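Local coordinates for XAC2610 protein (Xanthomonas axonopodis pv. citri, PDB 4QTQ) that probably serves as an immunity protein that inhibits a peptidoglycan hydrolase tied to bacterial killing by a type IV secretion system, and binds calcium, at residues G19-D24 / V30-Q35; C37-D40 / I44-C47; S141-T144 / L150-V153; V170-E175 / A181-R186. All coordinates share one frame; numbering follows the deposited sequence. Where two conformers were deposited one is given.

Contact 1: G19-D24 / V30-Q35; sequences GEISAD and VSVHAQ
I21 pairs with V32 and A23 with V30 as hydrogen-bonded antiparallel pairs, while the axes of strands 20-24 and 30-33 run 4.5 Å apart at 175°, close to perfectly antiparallel. I21 N reaches V32 O at 3.0 Å, and A23 and V30 bond each other in both directions. Beyond the last pair, A34 N adds a 2.8 Å bond to G19 O. G19 has positive phi, and a CB there would run into A34 O, which suits glycine to this approach to the strand.

The apolar face carries I21, A23, V30 and V32. I21 and V32 meet at their branch points, CB to CB 4.1 Å; both are beta-branched, a shape that favours extended backbone. This face rests on F78, with V72 and L70 also beneath it. The other face is polar: E20, S22, S31 and H33. E20 lies beside H33 in one of the two conformers of the histidine, so the detail of that approach is uncertain. Q35 folds back beside G19, where its NE2 bonds the carbonyl oxygen of Q18.

In such a two-faced hairpin, with S31 and H33 bonded to strand 52-56 on its far edge, the backbone bonds hold the pairing, while the apolar face packs on F78, V72 and L70 and the polar one carries the more exposed residues.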
loop_
_atom_site.group_PDB
_atom_site.type_symbol
_atom_site.label_atom_id
_atom_site.label_comp_id
_atom_site.label_asym_id
_atom_site.label_seq_id
_atom_site.Cartn_x
_atom_site.Cartn_y
_atom_site.Cartn_z
ATOM N N GLY A 19 13.763 20.735 3.898
ATOM C CA GLY A 19 13.091 19.630 3.214
ATOM C C GLY A 19 13.282 18.311 3.949
ATOM O O GLY A 19 13.567 17.286 3.332
ATOM N N GLU A 20 13.099 18.339 5.269
ATOM C CA GLU A 20 13.371 17.187 6.113
ATOM C C GLU A 20 12.278 16.920 7.134
ATOM O O GLU A 20 11.702 17.850 7.703
ATOM C CB GLU A 20 14.728 17.359 6.809
ATOM C CG GLU A 20 15.828 16.533 6.163
ATOM C CD GLU A 20 17.202 17.184 6.205
ATOM O OE1 GLU A 20 17.465 18.009 7.115
ATOM O OE2 GLU A 20 18.023 16.856 5.316
ATOM N N ILE A 21 11.996 15.633 7.337
ATOM C CA ILE A 21 11.157 15.138 8.427
ATOM C C ILE A 21 11.960 14.073 9.151
ATOM O O ILE A 21 12.768 13.378 8.536
ATOM C CB ILE A 21 9.866 14.467 7.903
ATOM C CG1 ILE A 21 8.908 15.503 7.334
ATOM C CG2 ILE A 21 9.167 13.663 9.007
ATOM C CD1 ILE A 21 7.858 14.917 6.419
ATOM N N SER A 22 11.718 13.927 10.453
ATOM C CA SER A 22 12.368 12.884 11.248
ATOM C C SER A 22 11.443 12.452 12.380
ATOM O O SER A 22 11.094 13.263 13.230
ATOM C CB SER A 22 13.689 13.409 11.805
ATOM O OG SER A 22 14.380 12.393 12.487
ATOM N N ALA A 23 11.025 11.186 12.370
ATOM C CA ALA A 23 10.046 10.694 13.344
ATOM C C ALA A 23 10.406 9.314 13.845
ATOM O O ALA A 23 11.078 8.558 13.150
ATOM C CB ALA A 23 8.658 10.669 12.722
ATOM N N ASP A 24 9.963 9.002 15.059
ATOM C CA ASP A 24 10.031 7.654 15.584
ATOM C C ASP A 24 8.620 7.122 15.762
ATOM O O ASP A 24 7.846 7.672 16.537
ATOM C CB ASP A 24 10.766 7.608 16.922
ATOM C CG ASP A 24 11.082 6.184 17.349
ATOM O OD1 ASP A 24 12.034 5.591 16.781
ATOM O OD2 ASP A 24 10.376 5.654 18.238
ATOM N N VAL A 30 12.038 6.915 11.133
ATOM C CA VAL A 30 11.842 7.192 9.717
ATOM C C VAL A 30 12.127 8.663 9.453
ATOM O O VAL A 30 11.596 9.543 10.148
ATOM C CB VAL A 30 10.406 6.882 9.240
ATOM C CG1 VAL A 30 10.312 7.063 7.726
ATOM C CG2 VAL A 30 9.988 5.471 9.627
ATOM N N SER A 31 12.986 8.916 8.469
ATOM C CA SER A 31 13.271 10.273 8.031
ATOM C C SER A 31 12.966 10.417 6.551
ATOM O O SER A 31 13.055 9.457 5.797
ATOM C CB SER A 31 14.728 10.652 8.317
ATOM O OG SER A 31 15.638 9.852 7.581
ATOM N N VAL A 32 12.597 11.625 6.156
ATOM C CA VAL A 32 12.315 11.950 4.766
ATOM C C VAL A 32 13.195 13.141 4.402
ATOM O O VAL A 32 13.303 14.091 5.179
ATOM C CB VAL A 32 10.829 12.339 4.547
ATOM C CG1 VAL A 32 10.565 12.644 3.073
ATOM C CG2 VAL A 32 9.896 11.239 5.034
ATOM N N HIS A 33 13.839 13.061 3.242
ATOM C CA HIS A 33 14.628 14.147 2.701
ATOM C C HIS A 33 14.109 14.418 1.281
ATOM O O HIS A 33 14.285 13.586 0.387
ATOM C CB HIS A 33 16.109 13.744 2.716
ATOM C CG HIS A 33 16.485 12.905 3.901
ATOM N ND1 HIS A 33 16.944 13.447 5.081
ATOM C CD2 HIS A 33 16.428 11.566 4.099
ATOM C CE1 HIS A 33 17.175 12.477 5.947
ATOM N NE2 HIS A 33 16.870 11.326 5.377
ATOM N N ALA A 34 13.457 15.560 1.088
ATOM C CA ALA A 34 12.854 15.901 -0.195
ATOM C C ALA A 34 12.872 17.397 -0.397
ATOM O O ALA A 34 12.329 18.139 0.420
ATOM C CB ALA A 34 11.421 15.393 -0.265
ATOM N N GLN A 35 13.483 17.818 -1.498
ATOM C CA GLN A 35 13.562 19.220 -1.888
ATOM C C GLN A 35 12.601 19.480 -3.049
ATOM O O GLN A 35 12.179 18.553 -3.739
ATOM C CB GLN A 35 14.989 19.560 -2.351
ATOM C CG GLN A 35 16.123 18.933 -1.543
ATOM C CD GLN A 35 16.303 19.581 -0.184
ATOM O OE1 GLN A 35 16.642 20.760 -0.094
ATOM N NE2 GLN A 35 16.092 18.809 0.884
#

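Contact 2: C37-D40 / I44-C47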
loop_
_atom_site.group_PDB
_atom_site.type_symbol
_atom_site.label_atom_id
_atom_site.label_comp_id
_atom_site.label_asym_id
_atom_site.label_seq_id
_atom_site.Cartn_x
_atom_site.Cartn_y
_atom_site.Cartn_z
ATOM N N CYS A 37 9.503 20.222 -3.512
ATOM C CA CYS A 37 8.167 19.671 -3.524
ATOM C C CYS A 37 7.182 20.768 -3.926
ATOM O O CYS A 37 7.490 21.949 -3.804
ATOM C CB CYS A 37 7.830 19.115 -2.139
ATOM S SG CYS A 37 9.028 17.882 -1.541
ATOM N N THR A 38 6.010 20.381 -4.418
ATOM C CA THR A 38 4.966 21.341 -4.765
ATOM C C THR A 38 3.672 20.911 -4.100
ATOM O O THR A 38 3.413 19.715 -3.945
ATOM C CB THR A 38 4.747 21.411 -6.281
ATOM O OG1 THR A 38 4.432 20.100 -6.763
ATOM C CG2 THR A 38 5.992 21.933 -6.990
ATOM N N GLU A 39 2.848 21.878 -3.714
ATOM C CA GLU A 39 1.626 21.531 -3.017
ATOM C C GLU A 39 0.585 21.012 -3.995
ATOM O O GLU A 39 0.262 21.670 -4.975
ATOM C CB GLU A 39 1.070 22.699 -2.229
ATOM C CG GLU A 39 -0.112 22.269 -1.386
ATOM C CD GLU A 39 -0.426 23.221 -0.269
ATOM O OE1 GLU A 39 -1.566 23.174 0.210
ATOM O OE2 GLU A 39 0.456 24.001 0.128
ATOM N N ASP A 40 0.070 19.819 -3.714
ATOM C CA ASP A 40 -0.872 19.156 -4.590
ATOM C C ASP A 40 -2.324 19.417 -4.176
ATOM O O ASP A 40 -3.213 19.520 -5.030
ATOM C CB ASP A 40 -0.588 17.658 -4.576
ATOM C CG ASP A 40 -1.023 16.976 -5.844
ATOM O OD1 ASP A 40 -0.455 17.301 -6.919
ATOM O OD2 ASP A 40 -1.913 16.112 -5.760
ATOM N N ILE A 44 -0.880 18.537 1.560
ATOM C CA ILE A 44 -0.203 17.465 0.815
ATOM C C ILE A 44 0.785 17.989 -0.232
ATOM O O ILE A 44 0.388 18.639 -1.195
ATOM C CB ILE A 44 -1.209 16.510 0.116
ATOM C CG1 ILE A 44 -2.098 15.808 1.151
ATOM C CG2 ILE A 44 -0.461 15.449 -0.700
ATOM C CD1 ILE A 44 -3.285 15.071 0.574
ATOM N N MET A 45 2.064 17.671 -0.047
ATOM C CA MET A 45 3.098 18.020 -1.004
ATOM C C MET A 45 3.418 16.827 -1.891
ATOM O O MET A 45 3.543 15.703 -1.409
ATOM C CB MET A 45 4.383 18.455 -0.288
ATOM C CG MET A 45 4.230 19.564 0.742
ATOM S SD MET A 45 3.709 21.147 0.055
ATOM C CE MET A 45 5.111 21.602 -0.958
ATOM N N LEU A 46 3.552 17.081 -3.187
ATOM C CA LEU A 46 4.123 16.118 -4.126
ATOM C C LEU A 46 5.641 16.355 -4.227
ATOM O O LEU A 46 6.096 17.426 -4.648
ATOM C CB LEU A 46 3.464 16.257 -5.501
ATOM C CG LEU A 46 4.145 15.587 -6.701
ATOM C CD1 LEU A 46 4.342 14.094 -6.475
ATOM C CD2 LEU A 46 3.318 15.848 -7.954
ATOM N N CYS A 47 6.415 15.350 -3.823
ATOM C CA CYS A 47 7.865 15.384 -3.907
ATOM C C CYS A 47 8.337 14.371 -4.923
ATOM O O CYS A 47 8.346 13.172 -4.643
ATOM C CB CYS A 47 8.472 15.043 -2.550
ATOM S SG CYS A 47 7.914 16.152 -1.247
HETATM O O HOH W 1 6.227 18.398 -7.831
#
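C37 is joined covalently to C47: the two SG atoms lie 2.1 Å apart and the disulfide torsion is 110°. With SG beside the backbone N in both (chi1 -56° and -57°), the sulfurs meet across the end of the hairpin, one residue beyond the T38-L46 pair. The CB of C37 also touches the methyl of M45, to CE 3.9 Å.

T38 follows, paired with L46 through two backbone bonds; the shorter, L46 N to T38 O, is 2.7 Å long. T38 and L46 extend side by side on one face. The hydroxyl of T38 is held by a water at 2.7 Å from OG1, and this water also gives a weak bond to L46 O, a polar task that a small hydroxyl-bearing residue fits well.

Together the segments form a beta hairpin, strands 38-41 and 44-47, whose short axes make 125° between their N-to-C directions, well short of the 180° of straight antiparallel strands; strand 70-73 borders it next to M45 and C47.

E39 lies opposite M45 in a non-hydrogen-bonded pair. The methionine chain, bent at both chi2 and chi3, curls across the partner strand, placing SD 3.8 Å from E39 CB and CE 3.6 Å from E39 N; a flexible, unbranched thioether can make that turn. At D40 the backbone N bonds I44 O at 2.8 Å; in its carboxylate OD1 lies near L46 CD2, while OD2 forms a salt bridge with K113.

Contact 3: S141-T144 / L150-V153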
loop_
_atom_site.group_PDB
_atom_site.type_symbol
_atom_site.label_atom_id
_atom_site.label_comp_id
_atom_site.label_asym_id
_atom_site.label_seq_id
_atom_site.Cartn_x
_atom_site.Cartn_y
_atom_site.Cartn_z
ATOM N N SER A 141 2.978 -3.851 -5.411
ATOM C CA SER A 141 2.745 -2.465 -5.794
ATOM C C SER A 141 1.675 -2.402 -6.857
ATOM O O SER A 141 0.813 -1.501 -6.852
ATOM C CB SER A 141 4.038 -1.838 -6.326
ATOM O OG SER A 141 5.066 -1.887 -5.346
ATOM N N ASP A 142 1.756 -3.348 -7.784
ATOM C CA ASP A 142 0.807 -3.442 -8.882
ATOM C C ASP A 142 -0.640 -3.673 -8.433
ATOM O O ASP A 142 -1.559 -3.271 -9.123
ATOM C CB ASP A 142 1.205 -4.553 -9.846
ATOM C CG ASP A 142 2.234 -4.113 -10.886
ATOM O OD1 ASP A 142 2.575 -2.912 -10.988
ATOM O OD2 ASP A 142 2.703 -5.001 -11.631
ATOM N N ILE A 143 -0.851 -4.318 -7.290
ATOM C CA ILE A 143 -2.225 -4.544 -6.815
ATOM C C ILE A 143 -2.936 -3.214 -6.582
ATOM O O ILE A 143 -4.157 -3.127 -6.753
ATOM C CB ILE A 143 -2.287 -5.356 -5.499
ATOM C CG1 ILE A 143 -1.748 -6.777 -5.689
ATOM C CG2 ILE A 143 -3.727 -5.450 -5.005
ATOM C CD1 ILE A 143 -1.476 -7.513 -4.388
ATOM N N THR A 144 -2.179 -2.181 -6.201
ATOM C CA THR A 144 -2.765 -0.887 -5.810
ATOM C C THR A 144 -3.182 -0.059 -7.021
ATOM O O THR A 144 -3.983 0.879 -6.887
ATOM C CB THR A 144 -1.825 -0.050 -4.902
ATOM O OG1 THR A 144 -0.743 0.502 -5.668
ATOM C CG2 THR A 144 -1.262 -0.884 -3.759
ATOM N N LEU A 150 -5.297 1.059 -0.833
ATOM C CA LEU A 150 -4.397 0.023 -0.365
ATOM C C LEU A 150 -5.165 -1.226 0.072
ATOM O O LEU A 150 -6.225 -1.141 0.693
ATOM C CB LEU A 150 -3.545 0.541 0.793
ATOM C CG LEU A 150 -2.396 -0.339 1.303
ATOM C CD1 LEU A 150 -1.450 -0.711 0.172
ATOM C CD2 LEU A 150 -1.634 0.401 2.387
ATOM N N PHE A 151 -4.620 -2.378 -0.299
ATOM C CA PHE A 151 -5.160 -3.682 0.074
ATOM C C PHE A 151 -5.163 -3.922 1.585
ATOM O O PHE A 151 -4.482 -3.224 2.340
ATOM C CB PHE A 151 -4.386 -4.811 -0.646
ATOM C CG PHE A 151 -2.889 -4.669 -0.591
ATOM C CD1 PHE A 151 -2.185 -5.003 0.555
ATOM C CD2 PHE A 151 -2.182 -4.189 -1.692
ATOM C CE1 PHE A 151 -0.800 -4.876 0.605
ATOM C CE2 PHE A 151 -0.807 -4.052 -1.646
ATOM C CZ PHE A 151 -0.111 -4.401 -0.499
ATOM N N SER A 152 -5.963 -4.900 2.008
ATOM C CA SER A 152 -6.006 -5.346 3.407
ATOM C C SER A 152 -5.321 -6.700 3.477
ATOM O O SER A 152 -5.355 -7.450 2.514
ATOM C CB SER A 152 -7.448 -5.485 3.880
ATOM O OG SER A 152 -8.233 -4.384 3.442
ATOM N N VAL A 153 -4.712 -7.018 4.612
ATOM C CA VAL A 153 -4.036 -8.300 4.773
ATOM C C VAL A 153 -4.742 -9.132 5.845
ATOM O O VAL A 153 -5.099 -8.618 6.909
ATOM C CB VAL A 153 -2.542 -8.121 5.136
ATOM C CG1 VAL A 153 -1.862 -9.480 5.255
ATOM C CG2 VAL A 153 -1.830 -7.278 4.086
#
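F151 packs against I143 and T144 in a buried, wholly apolar contact about 5 Å from the centre of the molecule, where the end of helix 138-143 leads through a loop back to the start of strand 152-154. In what is probably a beta-propeller-like fragment, this connection links the sheet that ends at strand 133-136 to the six-stranded antiparallel sheet that strand 152-154 opens.

I143 and T144 meet the F151 ring obliquely, and of the residues in the two segments only L150 lies over a face. The CG of F151 sits between the backbone N and the carbonyl carbon (chi1 47°), which turns the ring toward the helix. There I143 CG2 comes within 3.9 Å of F151 CD2, the two side chains crossing at about a right angle, while T144 CG2 approaches F151 CE2 at 3.8 Å. L150 folds its CD1 over the centre of the neighbouring F151 ring, 3.8 Å above the plane, and the same methyl touches T144 CG2 at 3.9 Å. Further cover for the ring comes from L83, V124 and L158.

Threonine suits its place because it is apolar on one branch and polar on the other: S141 O accepts both T144 N at 3.1 Å and T144 OG1 at 2.8 Å, while T144 OG1 accepts from Y122 N.

Contact 4: V170-E175 / A181-R186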
loop_
_atom_site.group_PDB
_atom_site.type_symbol
_atom_site.label_atom_id
_atom_site.label_comp_id
_atom_site.label_asym_id
_atom_site.label_seq_id
_atom_site.Cartn_x
_atom_site.Cartn_y
_atom_site.Cartn_z
ATOM N N VAL A 170 -15.489 -4.951 -8.221
ATOM C CA VAL A 170 -14.617 -6.113 -8.376
ATOM C C VAL A 170 -13.895 -6.340 -7.056
ATOM O O VAL A 170 -13.351 -5.395 -6.475
ATOM C CB VAL A 170 -13.609 -5.927 -9.515
ATOM C CG1 VAL A 170 -12.730 -7.171 -9.659
ATOM C CG2 VAL A 170 -14.345 -5.612 -10.812
ATOM N N PHE A 171 -13.940 -7.579 -6.574
ATOM C CA PHE A 171 -13.343 -7.938 -5.297
ATOM C C PHE A 171 -12.291 -8.999 -5.565
ATOM O O PHE A 171 -12.613 -10.115 -5.938
ATOM C CB PHE A 171 -14.399 -8.457 -4.316
ATOM C CG PHE A 171 -15.529 -7.492 -4.069
ATOM C CD1 PHE A 171 -15.407 -6.491 -3.124
ATOM C CD2 PHE A 171 -16.719 -7.590 -4.785
ATOM C CE1 PHE A 171 -16.446 -5.598 -2.901
ATOM C CE2 PHE A 171 -17.753 -6.705 -4.562
ATOM C CZ PHE A 171 -17.620 -5.710 -3.618
ATOM N N ASP A 172 -11.032 -8.618 -5.393
ATOM C CA ASP A 172 -9.890 -9.482 -5.690
ATOM C C ASP A 172 -9.287 -10.060 -4.424
ATOM O O ASP A 172 -9.176 -9.373 -3.410
ATOM C CB ASP A 172 -8.820 -8.697 -6.451
ATOM C CG ASP A 172 -9.167 -8.514 -7.900
ATOM O OD1 ASP A 172 -10.051 -9.222 -8.403
ATOM O OD2 ASP A 172 -8.542 -7.673 -8.565
ATOM N N THR A 173 -8.904 -11.328 -4.497
ATOM C CA THR A 173 -8.190 -11.986 -3.418
ATOM C C THR A 173 -6.895 -12.557 -3.999
ATOM O O THR A 173 -6.909 -13.253 -5.030
ATOM C CB THR A 173 -9.037 -13.086 -2.740
ATOM O OG1 THR A 173 -10.187 -12.492 -2.110
ATOM C CG2 THR A 173 -8.224 -13.840 -1.687
ATOM N N TYR A 174 -5.787 -12.212 -3.345
ATOM C CA TYR A 174 -4.459 -12.659 -3.726
ATOM C C TYR A 174 -3.935 -13.522 -2.603
ATOM O O TYR A 174 -4.170 -13.227 -1.425
ATOM C CB TYR A 174 -3.500 -11.473 -3.901
ATOM C CG TYR A 174 -3.834 -10.582 -5.065
ATOM C CD1 TYR A 174 -4.845 -9.624 -4.970
ATOM C CD2 TYR A 174 -3.141 -10.701 -6.265
ATOM C CE1 TYR A 174 -5.157 -8.805 -6.049
ATOM C CE2 TYR A 174 -3.433 -9.887 -7.342
ATOM C CZ TYR A 174 -4.442 -8.950 -7.236
ATOM O OH TYR A 174 -4.730 -8.168 -8.317
ATOM N N GLU A 175 -3.223 -14.587 -2.966
ATOM C CA GLU A 175 -2.463 -15.361 -1.984
ATOM C C GLU A 175 -1.025 -14.921 -2.128
ATOM O O GLU A 175 -0.513 -14.812 -3.252
ATOM C CB GLU A 175 -2.598 -16.858 -2.234
ATOM C CG GLU A 175 -1.855 -17.721 -1.227
ATOM C CD GLU A 175 -2.131 -19.202 -1.392
ATOM O OE1 GLU A 175 -2.771 -19.595 -2.380
ATOM O OE2 GLU A 175 -1.693 -19.990 -0.532
ATOM N N ALA A 181 2.751 -12.160 -4.831
ATOM C CA ALA A 181 1.292 -12.110 -4.729
ATOM C C ALA A 181 0.670 -12.650 -6.004
ATOM O O ALA A 181 0.983 -12.154 -7.081
ATOM C CB ALA A 181 0.813 -10.691 -4.492
ATOM N N VAL A 182 -0.207 -13.647 -5.871
ATOM C CA VAL A 182 -0.897 -14.250 -7.018
ATOM C C VAL A 182 -2.412 -14.180 -6.850
ATOM O O VAL A 182 -2.945 -14.591 -5.821
ATOM C CB VAL A 182 -0.478 -15.723 -7.219
ATOM C CG1 VAL A 182 -1.414 -16.433 -8.194
ATOM C CG2 VAL A 182 0.958 -15.784 -7.708
ATOM N N LEU A 183 -3.102 -13.686 -7.876
ATOM C CA LEU A 183 -4.557 -13.604 -7.840
ATOM C C LEU A 183 -5.145 -15.004 -7.827
ATOM O O LEU A 183 -4.826 -15.817 -8.697
ATOM C CB LEU A 183 -5.096 -12.832 -9.049
ATOM C CG LEU A 183 -6.626 -12.628 -9.077
ATOM C CD1 LEU A 183 -7.035 -11.606 -8.029
ATOM C CD2 LEU A 183 -7.085 -12.190 -10.453
ATOM N N ILE A 184 -6.015 -15.278 -6.858
ATOM C CA ILE A 184 -6.677 -16.585 -6.772
ATOM C C ILE A 184 -8.196 -16.518 -6.937
ATOM O O ILE A 184 -8.839 -17.544 -7.104
ATOM C CB ILE A 184 -6.358 -17.313 -5.452
ATOM C CG1 ILE A 184 -6.809 -16.489 -4.239
ATOM C CG2 ILE A 184 -4.870 -17.638 -5.367
ATOM C CD1 ILE A 184 -6.971 -17.336 -2.997
ATOM N N GLU A 185 -8.765 -15.318 -6.886
ATOM C CA GLU A 185 -10.204 -15.149 -6.967
ATOM C C GLU A 185 -10.549 -13.723 -7.350
ATOM O O GLU A 185 -10.030 -12.766 -6.767
ATOM C CB GLU A 185 -10.863 -15.479 -5.629
ATOM C CG GLU A 185 -12.380 -15.522 -5.692
ATOM C CD GLU A 185 -13.004 -15.587 -4.323
ATOM O OE1 GLU A 185 -13.283 -14.518 -3.750
ATOM O OE2 GLU A 185 -13.215 -16.705 -3.822
ATOM N N ARG A 186 -11.428 -13.596 -8.337
ATOM C CA ARG A 186 -11.980 -12.308 -8.722
ATOM C C ARG A 186 -13.506 -12.436 -8.754
ATOM O O ARG A 186 -14.048 -13.245 -9.522
ATOM C CB ARG A 186 -11.450 -11.872 -10.090
ATOM C CG ARG A 186 -11.948 -10.493 -10.500
ATOM C CD ARG A 186 -11.690 -10.125 -11.946
ATOM N NE ARG A 186 -10.303 -10.260 -12.380
ATOM C CZ ARG A 186 -9.302 -9.442 -12.050
ATOM N NH1 ARG A 186 -9.486 -8.423 -11.219
ATOM N NH2 ARG A 186 -8.090 -9.671 -12.536
HETATM O O HOH W 2 -12.232 -12.208 -4.093
#
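R186 runs extended through its first two torsions and then bends at chi3 (-53°), which brings NH1 back to the carboxylate of D172, itself turned to lie beside its own backbone N. The result is a salt bridge, D172 OD2 to R186 NH1 2.9 Å, with OD1 of the same carboxylate almost as near NH1; the two flat groups are inclined 69° to one another, so one nitrogen serves the aspartate and no paired, two-nitrogen grip forms. D172 is buried, and the arginine probably favours the charged form of the aspartate. V170 CG1 lies at the guanidinium edge and packs on the arginine chain, 3.5 Å from CG.

Y174 receives L183 over one face: CD1 stands 3.9 Å from the ring centroid and 15° off its normal, a CH-pi contact that pairs a broad aromatic surface with a branched aliphatic end. On the other side of the sheet, a water joins F171 O, T173 OG1 and E185 OE1, at 2.6 Å from the last.

Between the pairs T173-E185 and Y174-L183 the register slips by one residue. I184 and E185 both face T173, a classic beta bulge: T173 O takes a straight bond from I184 N at 2.9 Å and a weak one from E185 N at 3.3 Å.

The hairpin of strands 168-176 and 181-190 lies inside an antiparallel sheet, flanked by strand 157-163 next to the first segment and strand 198-205 next to the second, while helix 138-143 rests I143 on Y174 and both L140 and I143 on A181.

Overall arrangement
From the N terminus the four contacts follow in series, each closing before the next opens, so none nests or crosses. Contact 1 closes the turn between strands 20-25 and 28-33, and contact 2, soon after, closes the hairpin 38-41/44-47; they touch at A34 CB and C47 SG, 3.7 Å apart, where the end of the first hairpin, leading out of a four-stranded sheet, packs on a three-stranded one. Contact 3 lies near the centre of the molecule, closing the loop from helix 138-143 to strand 152-154. Contact 4 closes the hairpin 168-176/181-190 of the sheet that strand begins. Contacts 3 and 4 touch through I143 and reach the same sheet. Contacts 1 and 4 have centres about 35 Å apart.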